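Local coordinates for protein putative enoyl-CoA hydratase (Streptomyces coelicolor A3, PDB 3G64) that probably acts as an enoyl-CoA hydratase of the crotonase family, adding water to the double bond of an acyl-CoA thioester, at residues H224-T227 with K228-L231; T232-L235 with D236-L239; A241-E244 with L245-S248. One frame throughout, in Å; residues are numbered along the deposited sequence.

Interaction 1. Residues H224-T227 with K228-L231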
# COMPACT_ATOMS: atom_id res chain seq x y z
N HIS A 224 -8.34 20.11 -7.94
CA HIS A 224 -7.37 19.70 -6.91
C HIS A 224 -8.06 19.08 -5.69
O HIS A 224 -7.65 18.03 -5.19
CB HIS A 224 -6.55 20.89 -6.42
CG HIS A 224 -5.53 21.38 -7.41
ND1 HIS A 224 -5.03 22.67 -7.39
CD2 HIS A 224 -4.93 20.76 -8.46
CE1 HIS A 224 -4.16 22.81 -8.37
NE2 HIS A 224 -4.09 21.68 -9.04
N ALA A 225 -9.08 19.77 -5.20
CA ALA A 225 -9.76 19.39 -3.98
C ALA A 225 -10.43 18.01 -4.17
O ALA A 225 -10.34 17.14 -3.30
CB ALA A 225 -10.79 20.46 -3.59
N GLN A 226 -11.09 17.81 -5.31
CA GLN A 226 -11.67 16.52 -5.63
C GLN A 226 -10.62 15.43 -5.85
O GLN A 226 -10.89 14.27 -5.61
CB GLN A 226 -12.63 16.61 -6.83
CG GLN A 226 -13.96 17.30 -6.48
CD GLN A 226 -14.64 16.68 -5.25
OE1 GLN A 226 -14.51 17.18 -4.14
NE2 GLN A 226 -15.35 15.57 -5.45
N THR A 227 -9.43 15.79 -6.31
CA THR A 227 -8.37 14.79 -6.42
C THR A 227 -8.04 14.25 -5.02
O THR A 227 -7.88 13.03 -4.81
CB THR A 227 -7.07 15.39 -7.06
OG1 THR A 227 -7.35 15.80 -8.41
CG2 THR A 227 -5.94 14.34 -7.08
N LYS A 228 -7.92 15.16 -4.06
CA LYS A 228 -7.60 14.79 -2.69
C LYS A 228 -8.76 13.98 -2.08
O LYS A 228 -8.54 12.95 -1.44
CB LYS A 228 -7.33 16.05 -1.86
CG LYS A 228 -7.19 15.78 -0.37
CD LYS A 228 -6.70 17.03 0.35
CE LYS A 228 -6.67 16.82 1.84
NZ LYS A 228 -5.96 17.96 2.50
N ALA A 229 -9.98 14.46 -2.28
CA ALA A 229 -11.17 13.78 -1.78
C ALA A 229 -11.26 12.34 -2.31
O ALA A 229 -11.61 11.43 -1.56
CB ALA A 229 -12.47 14.58 -2.14
N LEU A 230 -10.93 12.11 -3.58
CA LEU A 230 -11.05 10.75 -4.13
C LEU A 230 -9.91 9.82 -3.67
O LEU A 230 -10.14 8.64 -3.43
CB LEU A 230 -11.19 10.76 -5.66
CG LEU A 230 -12.67 10.79 -6.11
CD1 LEU A 230 -13.46 11.92 -5.45
CD2 LEU A 230 -12.77 10.89 -7.61
N LEU A 231 -8.70 10.35 -3.56
CA LEU A 231 -7.60 9.57 -2.99
C LEU A 231 -7.97 9.09 -1.58
O LEU A 231 -7.84 7.91 -1.23
CB LEU A 231 -6.33 10.44 -2.90
CG LEU A 231 -5.55 10.54 -4.22
CD1 LEU A 231 -4.57 11.74 -4.20
CD2 LEU A 231 -4.85 9.21 -4.52

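Interaction 2. Residues T232-L235 with D236-L239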
# COMPACT_ATOMS: atom_id res chain seq x y z
N THR A 232 -8.43 10.03 -0.78
CA THR A 232 -8.76 9.74 0.60
C THR A 232 -9.89 8.74 0.73
O THR A 232 -9.78 7.75 1.47
CB THR A 232 -9.11 11.05 1.33
OG1 THR A 232 -7.91 11.83 1.47
CG2 THR A 232 -9.69 10.78 2.68
N ALA A 233 -10.99 8.99 0.04
CA ALA A 233 -12.14 8.07 0.13
C ALA A 233 -11.80 6.69 -0.40
O ALA A 233 -12.22 5.70 0.17
CB ALA A 233 -13.37 8.65 -0.64
N GLU A 234 -11.07 6.63 -1.52
CA GLU A 234 -10.91 5.35 -2.23
C GLU A 234 -9.86 4.45 -1.59
O GLU A 234 -9.78 3.27 -1.93
CB GLU A 234 -10.60 5.58 -3.74
CG GLU A 234 -11.81 6.21 -4.44
CD GLU A 234 -11.61 6.49 -5.93
OE1 GLU A 234 -10.57 6.07 -6.50
OE2 GLU A 234 -12.52 7.13 -6.52
N LEU A 235 -9.08 4.99 -0.64
CA LEU A 235 -8.27 4.13 0.22
C LEU A 235 -9.17 3.17 1.00
O LEU A 235 -8.73 2.10 1.45
CB LEU A 235 -7.43 4.95 1.22
CG LEU A 235 -6.26 5.68 0.57
CD1 LEU A 235 -5.68 6.65 1.60
CD2 LEU A 235 -5.19 4.69 0.10
N ASP A 236 -10.44 3.54 1.15
CA ASP A 236 -11.35 2.81 2.05
C ASP A 236 -12.48 2.16 1.27
O ASP A 236 -13.49 1.72 1.85
CB ASP A 236 -11.96 3.76 3.09
CG ASP A 236 -10.93 4.32 4.04
OD1 ASP A 236 -9.83 3.71 4.15
OD2 ASP A 236 -11.20 5.38 4.67
N MSE A 237 -12.33 2.08 -0.05
CA MSE A 237 -13.40 1.53 -0.90
C MSE A 237 -12.89 0.42 -1.80
O MSE A 237 -11.70 0.38 -2.09
CB MSE A 237 -13.96 2.61 -1.83
CG MSE A 237 -14.59 3.75 -1.06
SE MSE A 237 -14.78 5.37 -2.19
CE MSE A 237 -15.94 4.64 -3.62
N PRO A 238 -13.80 -0.46 -2.28
CA PRO A 238 -13.45 -1.48 -3.27
C PRO A 238 -13.38 -0.90 -4.70
O PRO A 238 -13.95 0.15 -5.00
CB PRO A 238 -14.62 -2.47 -3.16
CG PRO A 238 -15.78 -1.60 -2.79
CD PRO A 238 -15.17 -0.63 -1.78
N LEU A 239 -12.69 -1.62 -5.58
CA LEU A 239 -12.54 -1.19 -6.97
C LEU A 239 -13.87 -0.77 -7.63
O LEU A 239 -13.95 0.34 -8.19
CB LEU A 239 -11.86 -2.27 -7.80
CG LEU A 239 -11.67 -2.00 -9.30
CD1 LEU A 239 -10.87 -0.73 -9.50
CD2 LEU A 239 -10.99 -3.20 -9.96

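Interaction 3. Residues A241-E244 with L245-S248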
# COMPACT_ATOMS: atom_id res chain seq x y z
N ALA A 241 -16.74 0.25 -6.48
CA ALA A 241 -17.27 1.49 -5.92
C ALA A 241 -16.39 2.69 -6.32
O ALA A 241 -16.89 3.79 -6.57
CB ALA A 241 -17.36 1.39 -4.39
N ALA A 242 -15.07 2.50 -6.36
CA ALA A 242 -14.19 3.63 -6.71
C ALA A 242 -14.49 4.17 -8.12
O ALA A 242 -14.50 5.40 -8.37
CB ALA A 242 -12.71 3.23 -6.59
N VAL A 243 -14.77 3.28 -9.06
CA VAL A 243 -15.02 3.78 -10.41
C VAL A 243 -16.39 4.50 -10.53
O VAL A 243 -16.56 5.37 -11.39
CB VAL A 243 -14.75 2.70 -11.51
CG1 VAL A 243 -13.24 2.37 -11.57
CG2 VAL A 243 -15.57 1.45 -11.28
N GLU A 244 -17.36 4.14 -9.68
CA GLU A 244 -18.62 4.90 -9.56
C GLU A 244 -18.40 6.33 -9.02
O GLU A 244 -18.98 7.29 -9.52
CB GLU A 244 -19.61 4.14 -8.67
CG GLU A 244 -20.18 2.90 -9.30
CD GLU A 244 -20.94 3.23 -10.59
OE1 GLU A 244 -21.81 4.12 -10.55
OE2 GLU A 244 -20.63 2.63 -11.65
N LEU A 245 -17.57 6.46 -7.99
CA LEU A 245 -17.24 7.80 -7.46
C LEU A 245 -16.48 8.63 -8.51
O LEU A 245 -16.74 9.82 -8.68
CB LEU A 245 -16.39 7.68 -6.17
CG LEU A 245 -15.91 8.97 -5.46
CD1 LEU A 245 -17.08 9.89 -5.15
CD2 LEU A 245 -15.11 8.66 -4.15
N ASP A 246 -15.52 8.00 -9.16
CA ASP A 246 -14.81 8.64 -10.28
C ASP A 246 -15.77 9.13 -11.36
O ASP A 246 -15.69 10.27 -11.79
CB ASP A 246 -13.88 7.64 -10.94
CG ASP A 246 -12.72 7.28 -10.08
OD1 ASP A 246 -12.55 7.91 -9.00
OD2 ASP A 246 -11.98 6.35 -10.48
N ALA A 247 -16.66 8.23 -11.79
CA ALA A 247 -17.64 8.54 -12.83
C ALA A 247 -18.49 9.74 -12.45
O ALA A 247 -18.61 10.68 -13.23
CB ALA A 247 -18.53 7.31 -13.11
N SER A 248 -19.10 9.70 -11.27
CA SER A 248 -19.89 10.84 -10.80
C SER A 248 -19.08 12.13 -10.74
O SER A 248 -19.53 13.18 -11.18
CB SER A 248 -20.47 10.55 -9.40
OG SER A 248 -21.57 9.67 -9.52
O HOH W 1 -21.89 6.82 -10.19

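Interaction 1. Residues H224-T227 with K228-L231
Gln226 and Leu230 meet one turn apart on an alpha-helix, residues 221-234 of a crotonase-like chain. Their side chains cross at a slant. The Gln226 chain is bent at its second torsion (chi2 -53°), which carries the amide forward, toward the next turn. Its NE2 lies 4.1 Å from CD1 of Leu230, and its OE1 lies 3.9 Å from the methyl CB of Ala229. Both are loose van der Waals contacts. The pair Thr227 and Leu231 is arranged differently. These two side chains lie alongside each other and point the same way. CG2 of Thr227 stands anti to the backbone N, which leaves OG1 beside that nitrogen. OG1 of Thr227 is hydrogen-bonded to Ala223 O and to Gly157 N of the second subunit. The methyl CG2 of Thr227 is left to face CD1 of Leu231 at 4.1 Å. Lys228 stretches away from this contact, and its buried NZ forms a salt bridge with Asp136 and hydrogen bonds to Phe114 O and Val109 O. Four i to i+4 backbone bonds join the two turns. In the one between Leu231 N and Thr227 O, the atoms are 3.1 Å apart.

Interaction 2. Residues T232-L235 with D236-L239
Asp236 N bonds back to Ala233 O at 3.0 Å, an i to i+3 bond near the C-terminal end of helix 221-234. The donor stands above the plane of the carbonyl, 44° out of it, and the C=O...N angle is only 123°. The approach to the carbonyl is thus more bent than in the i to i+4 bonds earlier in the helix. The Asp236 carboxylate has its partners elsewhere. OD1 accepts from Tyr164 OH of the same chain, and OD2 accepts from Leu239 N of the third subunit.

Met237, modelled as selenomethionine, comes next. It ends a type I beta turn that starts at Glu234, and its N makes a weak bond of 3.4 Å to Glu234 O. Its side chain folds back over the last helical turn. CG of Met237 lies beside its backbone N (chi1 -62°), which brings it within 3.3 Å of Ala233 O. SE of Met237 then rests 3.9 Å from CB of Ala233 and 3.8 Å from CG of Glu234. The Glu234 and Met237 chains run at an angle to each other, so the selenium meets the aliphatic part of the glutamate. A bend at the end of the chain leaves CE of Met237 packing against Ala242 N of the next helix.

Pro238 takes the N-cap position, and Leu239 begins the next helix. The amide of Leu239 bonds to Asp236 OD2 of the second subunit, so the same pairing recurs between subunits of the trimer. The loop links helix 221-234 to helix 239-253 within the chain. Ala233, Glu234 and Met237 all pack on Leu245 of that following helix, while Leu235 faces Leu172 of the second subunit.

Interaction 3. Residues A241-E244 with L245-S248
A water bridges Glu244 and Ser248 on the alpha-helix 239-253 of this crotonase-like subunit. The water donates to Glu244 OE1 at 2.7 Å and to Glu244 O at 3.0 Å, and it accepts from Ser248 OG at 2.9 Å. Glu244 O also takes the backbone N-H of Ser248, with an almost straight N-H...O angle of 176°. This carbonyl oxygen is thus gripped by two donors. The glutamate chain is bent at chi2 (-60°), which swings OE1 toward the next turn, where the water sits. Ser248 OG lies beside its own backbone N, on the side of the helix where the water sits.

The other backbone bonds are the regular helical ones from Leu245, Asp246 and Ala247 to Ala241, Ala242 and Val243. The bond from Ala247 N to Val243 O differs in that its donor stands above the carbonyl plane. The methyl of Ala247 points at the preceding turn, with CB of Ala247 3.3 Å from Val243 O.

Further out, two acids reach the second subunit. Glu244 OE1 forms a salt bridge with Arg100 of the second subunit, which would fix the carboxylate that holds the water. Asp246 OD2 accepts from the amide of Gly161 of that subunit. Within its own chain, Leu245 packs on Leu230. The Asp246 carboxylate lies back over the preceding turn, where its two oxygens and Ala242 O, all acceptors, meet without hydrogen bonding. The packing is tight, with CG of Asp246 3.1 Å from Ala242 O.

How the interactions relate
Interactions 1 and 2 are successive parts of one run of chain, with centres about 12 Å apart. Interaction 3, on the next helix, is centred about 13 Å from the centre of interaction 1 and about 10 Å from that of interaction 2. The two helices pack through Leu230, whose CG is 3.8 Å from CG of Leu245. Nearer the loop, Glu234 OE2 and Asp246 OD1 come within 2.6 Å. Such closeness between two acids suggests a shared proton, though without proof. All three contacts touch the second subunit, so the helix pair belongs to the trimer interface. Bound zinc lies about 6 Å from the Leu235 side chain, and about 11 Å from those of Leu231 and Ala242.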